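Side-chain contacts in mialostatin (Ixodes ricinus, PDB 6ZTK), which inhibits cysteine cathepsins of the tick midgut and of the host, thereby regulating proteolysis of blood proteins in the tick gut: residues Glu44-Tyr49 with Val78-Lys83; Val51-Glu56 with Lys128-Tyr133. All blocks are in the same frame, centred on the assembly; numbering follows the deposited sequence. Where two conformers were deposited one is given.

Contact 1: residues Glu44-Tyr49 with Val78-Lys83; sequences ENLAHY and VNYKLK. With SO4 (sulfate ion), chain D.
The phenol ring of Tyr80 carries the CD1 methyl of Leu46 over the middle of one face, 3.6 Å from CD1 to the ring centroid and only 7° off the ring normal, a well-centred CH-pi contact. All six ring carbons lie nearly equally far from that methyl, and the two side chains cross at about a right angle. Leu46 CG stands beside its backbone N and anti to the carbonyl carbon, which carries the branch away from the helix, out over the ring. The other flat group, the imidazole of His48, lies on the far side of the helix from the strand. A sulfate ion, probably from the crystallisation liquor, sits at its edge with the sulfur in the ring plane, and His48 NE2 donates to sulfate O1 over 2.6 Å at an N-H...O angle of 154°. His48 ND1 is hydrogen-bonded to Tyr99 OH, a second tether that helps fix the ring's rotation. Two residues along strand 78-83 from Tyr80, Leu82 comes from the same side of the sheet. Its CD1 rests against the helix backbone, 3.6 Å from Ala47 N, and touches Leu46 CB at 3.8 Å. Ala47 CB lies 4.1 Å from Leu82 CD1, and Ala47 CA is 6.7 Å from Leu82 CA, the closest CA pair of the two segments. The helix axis crosses the strand at 81°, with Leu46 meeting both Tyr80 and Leu82 and Ala47 meeting Leu82, as in the cystatin fold, where an antiparallel sheet wraps around a single alpha helix.

Contact 2: residues Val51-Glu56 with Lys128-Tyr133; sequences VSTQVE and KRVLSY. With TRT (fragment of triton X-100), chain C.
Gln54 lies flat on the ring of Tyr133: its CG is 3.4 Å from the ring centroid and 4° off the normal, a CH-pi contact, and the amide continues over the CG and CD1 side of the ring with its plane tilted only 14° from the ring's. The bend at chi2 turns the amide back along the ring, and the two side chains pass in opposite directions. Beyond the ring, the Tyr133 hydroxyl oxygen meets Val51 CG1 at 3.5 Å. Thr53 supplies a smaller patch, its OG1 and CG2 both resting on Val130 CG2, at 3.7 Å from OG1. The contact joins the end of the cystatin helix and the chain that leaves it to an outermost strand of the antiparallel sheet. Strand 128-133 has a classic beta bulge, with Leu131 and Ser132 both opposite Ile118, and Val130 and Tyr133, before and after the bulge in sequence, both point toward segment 51-56. Next come the bonds that hold the amide. Gln54 NE2 donates almost straight (172°) to Thr53 OG1 at 2.9 Å, in the amide plane; Thr53 OG1 is also hydrogen-bonded to Ala50 O, tying the group to the last turn of the helix. A water donates both to Gln54 OE1 and to Tyr133 O, each at 3.0 Å, bridging the amide to the strand backbone. Farther out, Tyr133 packs on Cys115, Ser117 and Thr86, while Leu131 CD1 touches ring carbon C12 of the triton X-100 fragment at 3.6 Å; the modelled overlap of that fragment with the Arg129 guanidinium is doubtful.

In the fold
The two contacts have centres about 10 Å apart and share helix 41-52, contact 1 using its middle and contact 2 its C-terminal end with the residues that follow. Both reach the same antiparallel sheet: strand 78-92 is its central strand and strand 127-136 an outermost one, with strand 113-122 between them. Along the chain the segments alternate: 44-49, 51-56, 78-83, 128-133. The contacts also meet directly, Tyr49 CE2 lying 3.8 Å from Val130 CG2, and Lys128 making a cation-pi contact with Tyr49. The helix is thus held against two strands of the sheet that embraces it, the framework of this cystatin inhibitor.

Contact 1: residues Glu44-Tyr49 with Val78-Lys83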
ATOM      1  N   GLU A  44      -6.526   5.434   0.004  1.00 16.65           N
ATOM      2  CA  GLU A  44      -6.675   3.953  -0.102  1.00 17.85           C
ATOM      3  C   GLU A  44      -6.041   3.488  -1.412  1.00 17.99           C
ATOM      4  O   GLU A  44      -5.374   2.415  -1.446  1.00 18.75           O
ATOM      5  CB  GLU A  44      -8.159   3.549   0.013  1.00 19.94           C
ATOM      6  CG  GLU A  44      -8.774   3.877   1.354  1.00 23.13           C
ATOM      7  CD  GLU A  44     -10.272   3.626   1.514  1.00 29.61           C
ATOM      8  OE1 GLU A  44     -10.947   3.494   0.496  1.00 33.45           O
ATOM      9  OE2 GLU A  44     -10.735   3.594   2.674  1.00 33.19           O
ATOM     10  N   ASN A  45      -6.270   4.219  -2.498  1.00 17.86           N
ATOM     11  CA  ASN A  45      -5.743   3.783  -3.814  0.50 17.80           C
ATOM     12  C   ASN A  45      -4.206   3.877  -3.818  1.00 16.35           C
ATOM     13  O   ASN A  45      -3.586   3.021  -4.406  1.00 17.59           O
ATOM     14  CB  ASN A  45      -6.433   4.566  -4.916  0.50 19.54           C
ATOM     15  CG  ASN A  45      -7.882   4.153  -5.028  0.50 19.08           C
ATOM     16  OD1 ASN A  45      -8.252   3.050  -4.630  0.50 26.01           O
ATOM     17  ND2 ASN A  45      -8.679   5.057  -5.533  0.50 23.25           N
ATOM     18  N   LEU A  46      -3.596   4.892  -3.175  1.00 15.42           N
ATOM     19  CA  LEU A  46      -2.135   4.934  -3.034  1.00 15.71           C
ATOM     20  C   LEU A  46      -1.607   3.727  -2.257  1.00 13.67           C
ATOM     21  O   LEU A  46      -0.492   3.249  -2.550  1.00 14.80           O
ATOM     22  CB  LEU A  46      -1.713   6.246  -2.356  1.00 15.24           C
ATOM     23  CG  LEU A  46      -1.874   7.459  -3.233  1.00 18.57           C
ATOM     24  CD1 LEU A  46      -1.721   8.728  -2.404  1.00 21.44           C
ATOM     25  CD2 LEU A  46      -0.810   7.408  -4.312  1.00 18.88           C
ATOM     26  N   ALA A  47      -2.317   3.242  -1.242  1.00 13.27           N
ATOM     27  CA  ALA A  47      -1.882   2.020  -0.546  1.00 13.00           C
ATOM     28  C   ALA A  47      -1.880   0.814  -1.461  1.00 14.83           C
ATOM     29  O   ALA A  47      -0.966   0.005  -1.432  1.00 13.57           O
ATOM     30  CB  ALA A  47      -2.743   1.811   0.695  1.00 14.62           C
ATOM     31  N   HIS A  48      -2.911   0.707  -2.306  1.00 14.15           N
ATOM     32  CA  HIS A  48      -2.947  -0.390  -3.298  1.00 15.61           C
ATOM     33  C   HIS A  48      -1.770  -0.221  -4.279  1.00 14.63           C
ATOM     34  O   HIS A  48      -1.138  -1.222  -4.629  1.00 14.88           O
ATOM     35  CB  HIS A  48      -4.284  -0.426  -4.015  1.00 15.62           C
ATOM     36  CG  HIS A  48      -5.342  -1.118  -3.218  1.00 18.05           C
ATOM     37  ND1 HIS A  48      -5.372  -2.503  -3.068  1.00 17.33           N
ATOM     38  CD2 HIS A  48      -6.397  -0.632  -2.518  1.00 17.64           C
ATOM     39  CE1 HIS A  48      -6.374  -2.809  -2.231  1.00 18.03           C
ATOM     40  NE2 HIS A  48      -7.001  -1.692  -1.864  1.00 17.90           N
ATOM     41  N   TYR A  49      -1.474   1.016  -4.667  1.00 13.86           N
ATOM     42  CA  TYR A  49      -0.294   1.226  -5.523  1.00 14.37           C
ATOM     43  C   TYR A  49       0.951   0.657  -4.825  1.00 14.84           C
ATOM     44  O   TYR A  49       1.744  -0.081  -5.391  1.00 13.86           O
ATOM     45  CB  TYR A  49      -0.098   2.668  -5.950  1.00 15.00           C
ATOM     46  CG  TYR A  49       1.179   2.813  -6.696  1.00 16.05           C
ATOM     47  CD1 TYR A  49       1.341   2.299  -7.978  1.00 18.36           C
ATOM     48  CD2 TYR A  49       2.264   3.451  -6.108  1.00 18.96           C
ATOM     49  CE1 TYR A  49       2.565   2.420  -8.650  1.00 20.53           C
ATOM     50  CE2 TYR A  49       3.456   3.592  -6.787  1.00 19.88           C
ATOM     51  CZ  TYR A  49       3.624   3.023  -8.017  1.00 22.35           C
ATOM     52  OH  TYR A  49       4.853   3.175  -8.658  1.00 24.25           O
ATOM     53  N   VAL A  78       4.588  15.954  -3.453  1.00 13.20           N
ATOM     54  CA  VAL A  78       3.678  15.660  -2.356  1.00 13.89           C
ATOM     55  C   VAL A  78       3.878  14.237  -1.894  1.00 13.86           C
ATOM     56  O   VAL A  78       3.827  13.327  -2.705  1.00 13.99           O
ATOM     57  CB  VAL A  78       2.220  15.892  -2.809  1.00 15.68           C
ATOM     58  CG1 VAL A  78       1.316  15.758  -1.612  1.00 19.20           C
ATOM     59  CG2 VAL A  78       2.075  17.253  -3.473  1.00 16.89           C
ATOM     60  N   ASN A  79       4.219  14.080  -0.629  1.00 12.31           N
ATOM     61  CA  ASN A  79       4.646  12.796  -0.060  1.00 12.56           C
ATOM     62  C   ASN A  79       3.573  12.278   0.892  1.00 14.88           C
ATOM     63  O   ASN A  79       3.011  13.066   1.685  1.00 14.80           O
ATOM     64  CB  ASN A  79       5.962  12.957   0.688  1.00 14.10           C
ATOM     65  CG  ASN A  79       7.030  13.495  -0.232  1.00 16.15           C
ATOM     66  OD1 ASN A  79       7.573  12.734  -1.036  1.00 17.63           O
ATOM     67  ND2 ASN A  79       7.276  14.790  -0.189  1.00 15.03           N
ATOM     68  N   TYR A  80       3.348  10.978   0.830  1.00 13.87           N
ATOM     69  CA  TYR A  80       2.299  10.294   1.613  1.00 14.66           C
ATOM     70  C   TYR A  80       2.954   9.206   2.437  1.00 15.06           C
ATOM     71  O   TYR A  80       3.684   8.351   1.898  1.00 18.63           O
ATOM     72  CB  TYR A  80       1.244   9.675   0.690  1.00 15.14           C
ATOM     73  CG  TYR A  80       0.505  10.666  -0.130  1.00 15.53           C
ATOM     74  CD1 TYR A  80       1.039  11.073  -1.350  1.00 17.83           C
ATOM     75  CD2 TYR A  80      -0.668  11.271   0.268  1.00 17.05           C
ATOM     76  CE1 TYR A  80       0.410  12.022  -2.123  1.00 18.61           C
ATOM     77  CE2 TYR A  80      -1.299  12.237  -0.487  1.00 18.82           C
ATOM     78  CZ  TYR A  80      -0.780  12.589  -1.715  1.00 20.28           C
ATOM     79  OH  TYR A  80      -1.405  13.592  -2.409  1.00 24.36           O
ATOM     80  N   LYS A  81       2.747   9.213   3.742  1.00 13.02           N
ATOM     81  CA  LYS A  81       3.214   8.146   4.637  1.00 13.87           C
ATOM     82  C   LYS A  81       1.969   7.361   5.057  1.00 12.56           C
ATOM     83  O   LYS A  81       1.085   7.941   5.723  1.00 14.25           O
ATOM     84  CB  LYS A  81       3.973   8.698   5.848  1.00 14.47           C
ATOM     85  CG  LYS A  81       4.452   7.617   6.782  1.00 17.03           C
ATOM     86  CD  LYS A  81       5.307   8.220   7.911  1.00 21.74           C
ATOM     87  CE  LYS A  81       5.708   7.136   8.886  1.00 28.67           C
ATOM     88  NZ  LYS A  81       6.393   7.708  10.078  1.00 33.38           N
ATOM     89  N   LEU A  82       1.889   6.121   4.591  1.00 11.97           N
ATOM     90  CA  LEU A  82       0.678   5.272   4.743  1.00 12.17           C
ATOM     91  C   LEU A  82       0.988   4.126   5.682  1.00 12.35           C
ATOM     92  O   LEU A  82       2.003   3.422   5.499  1.00 14.18           O
ATOM     93  CB  LEU A  82       0.283   4.741   3.375  1.00 12.00           C
ATOM     94  CG  LEU A  82       0.118   5.782   2.285  1.00 13.91           C
ATOM     95  CD1 LEU A  82      -0.213   5.066   0.962  1.00 19.61           C
ATOM     96  CD2 LEU A  82      -0.961   6.754   2.616  1.00 16.21           C
ATOM     97  N   LYS A  83       0.060   3.873   6.608  1.00 11.75           N
ATOM     98  CA  LYS A  83       0.147   2.683   7.468  1.00 12.58           C
ATOM     99  C   LYS A  83      -1.089   1.828   7.263  1.00 11.36           C
ATOM    100  O   LYS A  83      -2.166   2.388   7.328  1.00 13.40           O
ATOM    101  CB  LYS A  83       0.252   3.070   8.939  1.00 14.07           C
ATOM    102  CG  LYS A  83       0.397   1.868   9.859  1.00 15.36           C
ATOM    103  CD  LYS A  83       0.346   2.326  11.330  1.00 17.93           C
ATOM    104  CE  LYS A  83       0.425   1.141  12.270  1.00 23.48           C
ATOM    105  NZ  LYS A  83       0.320   1.605  13.683  1.00 27.70           N
TER
HETATM  106  S   SO4 D 502      -9.341  -0.661   0.374  1.00107.04           S
HETATM  107  O1  SO4 D 502      -8.502  -1.825   0.194  1.00 90.21           O
HETATM  108  O2  SO4 D 502      -8.879   0.121   1.504  1.00 94.98           O
HETATM  109  O3  SO4 D 502     -10.684  -1.116   0.622  1.00108.80           O
HETATM  110  O4  SO4 D 502      -9.329   0.164  -0.819  1.00 69.13           O

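Contact 2: residues Val51-Glu56 with Lys128-Tyr133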
ATOM      1  N   VAL A  51       1.346  -1.643  -2.470  1.00 12.48           N
ATOM      2  CA  VAL A  51       1.414  -3.146  -2.385  0.50 13.45           C
ATOM      3  C   VAL A  51       1.703  -3.734  -3.766  1.00 13.74           C
ATOM      4  O   VAL A  51       2.402  -4.754  -3.819  1.00 15.11           O
ATOM      5  CB  VAL A  51       0.165  -3.855  -1.797  0.50 13.54           C
ATOM      6  CG1 VAL A  51      -0.122  -3.375  -0.402  0.50 12.74           C
ATOM      7  CG2 VAL A  51      -1.077  -3.865  -2.655  0.50 14.68           C
ATOM      8  N   SER A  52       1.275  -3.057  -4.807  1.00 13.50           N
ATOM      9  CA  SER A  52       1.476  -3.579  -6.198  1.00 15.97           C
ATOM     10  C   SER A  52       2.968  -3.593  -6.534  1.00 16.43           C
ATOM     11  O   SER A  52       3.334  -4.291  -7.506  1.00 17.35           O
ATOM     12  CB  SER A  52       0.729  -2.796  -7.187  1.00 16.14           C
ATOM     13  OG  SER A  52       1.310  -1.585  -7.578  1.00 16.01           O
ATOM     14  N   THR A  53       3.807  -2.826  -5.835  1.00 14.57           N
ATOM     15  CA  THR A  53       5.259  -2.721  -6.165  1.00 15.04           C
ATOM     16  C   THR A  53       6.069  -3.804  -5.455  1.00 16.20           C
ATOM     17  O   THR A  53       7.298  -3.887  -5.659  1.00 17.03           O
ATOM     18  CB  THR A  53       5.782  -1.316  -5.846  1.00 14.45           C
ATOM     19  OG1 THR A  53       5.853  -1.185  -4.407  1.00 15.29           O
ATOM     20  CG2 THR A  53       4.996  -0.215  -6.484  1.00 14.74           C
ATOM     21  N   GLN A  54       5.475  -4.624  -4.553  1.00 14.33           N
ATOM     22  CA  GLN A  54       6.213  -5.507  -3.659  1.00 14.29           C
ATOM     23  C   GLN A  54       6.118  -6.947  -4.131  1.00 14.42           C
ATOM     24  O   GLN A  54       5.067  -7.602  -3.965  1.00 17.05           O
ATOM     25  CB  GLN A  54       5.744  -5.265  -2.243  1.00 16.79           C
ATOM     26  CG  GLN A  54       5.883  -3.816  -1.816  1.00 16.66           C
ATOM     27  CD  GLN A  54       7.340  -3.395  -1.727  1.00 15.62           C
ATOM     28  OE1 GLN A  54       8.111  -3.998  -0.996  1.00 19.57           O
ATOM     29  NE2 GLN A  54       7.702  -2.409  -2.493  1.00 17.07           N
ATOM     30  N   VAL A  55       7.163  -7.404  -4.804  1.00 14.89           N
ATOM     31  CA  VAL A  55       7.160  -8.768  -5.421  1.00 15.05           C
ATOM     32  C   VAL A  55       8.240  -9.686  -4.866  1.00 15.85           C
ATOM     33  O   VAL A  55       8.105 -10.913  -4.922  1.00 16.54           O
ATOM     34  CB  VAL A  55       7.215  -8.659  -6.956  1.00 15.64           C
ATOM     35  CG1 VAL A  55       5.979  -8.003  -7.579  1.00 15.24           C
ATOM     36  CG2 VAL A  55       8.463  -7.931  -7.458  1.00 15.55           C
ATOM     37  N   GLU A  56       9.370  -9.133  -4.366  1.00 17.60           N
ATOM     38  CA  GLU A  56      10.510  -9.976  -3.941  1.00 21.60           C
ATOM     39  C   GLU A  56      10.081 -10.988  -2.894  1.00 21.92           C
ATOM     40  O   GLU A  56       9.344 -10.647  -1.997  1.00 22.69           O
ATOM     41  CB  GLU A  56      11.638  -9.103  -3.399  1.00 26.35           C
ATOM     42  CG  GLU A  56      12.425  -8.472  -4.495  1.00 36.05           C
ATOM     43  CD  GLU A  56      13.448  -9.343  -5.238  1.00 41.95           C
ATOM     44  OE1 GLU A  56      13.791  -8.959  -6.369  1.00 38.89           O
ATOM     45  OE2 GLU A  56      14.012 -10.312  -4.639  1.00 46.19           O
ATOM     46  N   LYS A 128       4.414   8.839  -9.506  1.00 23.02           N
ATOM     47  CA  LYS A 128       4.253   8.224  -8.179  1.00 22.35           C
ATOM     48  C   LYS A 128       5.387   7.221  -8.046  1.00 20.21           C
ATOM     49  O   LYS A 128       5.625   6.419  -8.986  1.00 20.89           O
ATOM     50  CB  LYS A 128       2.992   7.380  -7.950  1.00 27.35           C
ATOM     51  CG  LYS A 128       1.628   7.982  -8.121  1.00 35.13           C
ATOM     52  CD  LYS A 128       0.558   6.945  -7.793  1.00 32.61           C
ATOM     53  CE  LYS A 128       0.571   5.712  -8.660  1.00 38.06           C
ATOM     54  NZ  LYS A 128      -0.362   5.839  -9.801  1.00 43.18           N
ATOM     55  N   ARG A 129       6.094   7.249  -6.911  1.00 17.65           N
ATOM     56  CA  ARG A 129       7.246   6.369  -6.664  0.50 18.62           C
ATOM     57  C   ARG A 129       7.224   5.942  -5.208  1.00 17.19           C
ATOM     58  O   ARG A 129       7.171   6.794  -4.329  1.00 17.02           O
ATOM     59  CB  ARG A 129       8.572   7.088  -6.941  0.50 21.59           C
ATOM     60  CG  ARG A 129       9.821   6.342  -6.504  0.50 29.26           C
ATOM     61  CD  ARG A 129      11.024   7.236  -6.764  0.50 32.16           C
ATOM     62  NE  ARG A 129      12.310   6.672  -6.402  0.50 33.51           N
ATOM     63  CZ  ARG A 129      13.471   7.228  -6.745  0.50 36.55           C
ATOM     64  NH1 ARG A 129      13.468   8.356  -7.438  0.50 39.94           N
ATOM     65  NH2 ARG A 129      14.614   6.670  -6.383  0.50 33.51           N
ATOM     66  N   VAL A 130       7.286   4.642  -4.986  1.00 14.48           N
ATOM     67  CA  VAL A 130       7.443   4.148  -3.601  1.00 15.04           C
ATOM     68  C   VAL A 130       8.870   4.390  -3.135  1.00 15.92           C
ATOM     69  O   VAL A 130       9.801   3.846  -3.748  1.00 17.01           O
ATOM     70  CB  VAL A 130       7.082   2.664  -3.491  1.00 14.94           C
ATOM     71  CG1 VAL A 130       7.376   2.147  -2.087  1.00 16.32           C
ATOM     72  CG2 VAL A 130       5.628   2.432  -3.846  1.00 18.21           C
ATOM     73  N   LEU A 131       9.042   5.161  -2.077  1.00 13.53           N
ATOM     74  CA  LEU A 131      10.404   5.381  -1.514  1.00 14.43           C
ATOM     75  C   LEU A 131      10.770   4.334  -0.470  1.00 16.55           C
ATOM     76  O   LEU A 131      11.946   4.019  -0.303  1.00 16.90           O
ATOM     77  CB  LEU A 131      10.460   6.755  -0.869  1.00 14.23           C
ATOM     78  CG  LEU A 131      10.216   7.957  -1.770  1.00 15.53           C
ATOM     79  CD1 LEU A 131      10.372   9.244  -0.960  1.00 16.76           C
ATOM     80  CD2 LEU A 131      11.177   7.913  -2.936  1.00 16.77           C
ATOM     81  N   SER A 132       9.790   3.826   0.268  1.00 14.11           N
ATOM     82  CA  SER A 132      10.045   2.863   1.337  1.00 14.72           C
ATOM     83  C   SER A 132       8.815   1.962   1.490  1.00 13.47           C
ATOM     84  O   SER A 132       7.698   2.429   1.207  1.00 13.48           O
ATOM     85  CB  SER A 132      10.381   3.567   2.644  1.00 16.65           C
ATOM     86  OG  SER A 132       9.300   4.270   3.119  1.00 19.62           O
ATOM     87  N   TYR A 133       9.058   0.747   1.970  1.00 14.32           N
ATOM     88  CA  TYR A 133       7.937  -0.201   2.285  1.00 13.15           C
ATOM     89  C   TYR A 133       8.486  -1.170   3.297  1.00 13.68           C
ATOM     90  O   TYR A 133       9.438  -1.928   2.970  1.00 15.91           O
ATOM     91  CB  TYR A 133       7.453  -0.872   0.998  1.00 13.93           C
ATOM     92  CG  TYR A 133       6.215  -1.725   1.169  1.00 13.07           C
ATOM     93  CD1 TYR A 133       6.267  -2.972   1.778  1.00 13.77           C
ATOM     94  CD2 TYR A 133       5.027  -1.299   0.627  1.00 14.32           C
ATOM     95  CE1 TYR A 133       5.121  -3.753   1.882  1.00 15.13           C
ATOM     96  CE2 TYR A 133       3.865  -2.084   0.700  1.00 14.15           C
ATOM     97  CZ  TYR A 133       3.933  -3.289   1.354  1.00 13.92           C
ATOM     98  OH  TYR A 133       2.780  -4.059   1.419  1.00 15.80           O
TER
HETATM   99  O24 TRT C 501      17.595   8.074  -6.573  0.50 26.37           O
HETATM  100  C23 TRT C 501      16.496   8.643  -7.222  0.50 30.51           C
HETATM  101  C22 TRT C 501      15.320   7.723  -7.001  0.50 33.55           C
HETATM  102  O21 TRT C 501      14.230   8.440  -6.425  0.50 30.06           O
HETATM  103  C20 TRT C 501      14.230   8.481  -5.002  0.50 26.66           C
HETATM  104  C19 TRT C 501      14.167   9.922  -4.541  0.50 26.39           C
HETATM  105  O18 TRT C 501      13.019  10.554  -5.093  0.50 24.14           O
HETATM  106  C17 TRT C 501      13.087  11.985  -5.083  0.50 20.53           C
HETATM  107  C16 TRT C 501      12.478  12.582  -3.821  0.50 21.48           C
HETATM  108  O15 TRT C 501      12.639  11.668  -2.728  0.50 19.11           O
HETATM  109  C12 TRT C 501      12.521  12.134  -1.436  0.50 16.29           C
HETATM  110  C13 TRT C 501      11.575  13.070  -1.052  0.50 15.63           C
HETATM  111  C14 TRT C 501      11.503  13.488   0.271  0.50 16.83           C
HETATM  112  C11 TRT C 501      13.363  11.595  -0.486  0.50 15.54           C
HETATM  113  C10 TRT C 501      13.259  11.998   0.832  0.50 14.90           C
HETATM  114  C9  TRT C 501      12.360  12.968   1.245  0.50 15.54           C
HETATM  115  C6  TRT C 501      12.362  13.485   2.693  0.50 15.81           C
HETATM  116  C8  TRT C 501      13.244  14.725   2.545  0.50 16.90           C
HETATM  117  C7  TRT C 501      13.064  12.573   3.711  0.50 15.40           C
HETATM  118  C5  TRT C 501      11.006  14.060   3.181  0.50 15.22           C
HETATM  119  C1  TRT C 501       9.825  13.177   3.638  0.50 15.08           C
HETATM  120  C2  TRT C 501      10.095  12.682   5.054  0.50 16.56           C
HETATM  121  C4  TRT C 501       9.640  11.983   2.722  0.50 15.21           C
HETATM  122  C3  TRT C 501       8.536  14.005   3.621  0.50 14.40           C
HETATM  123  O   HOH W   1      10.504  -2.862   0.381  1.00 37.75           O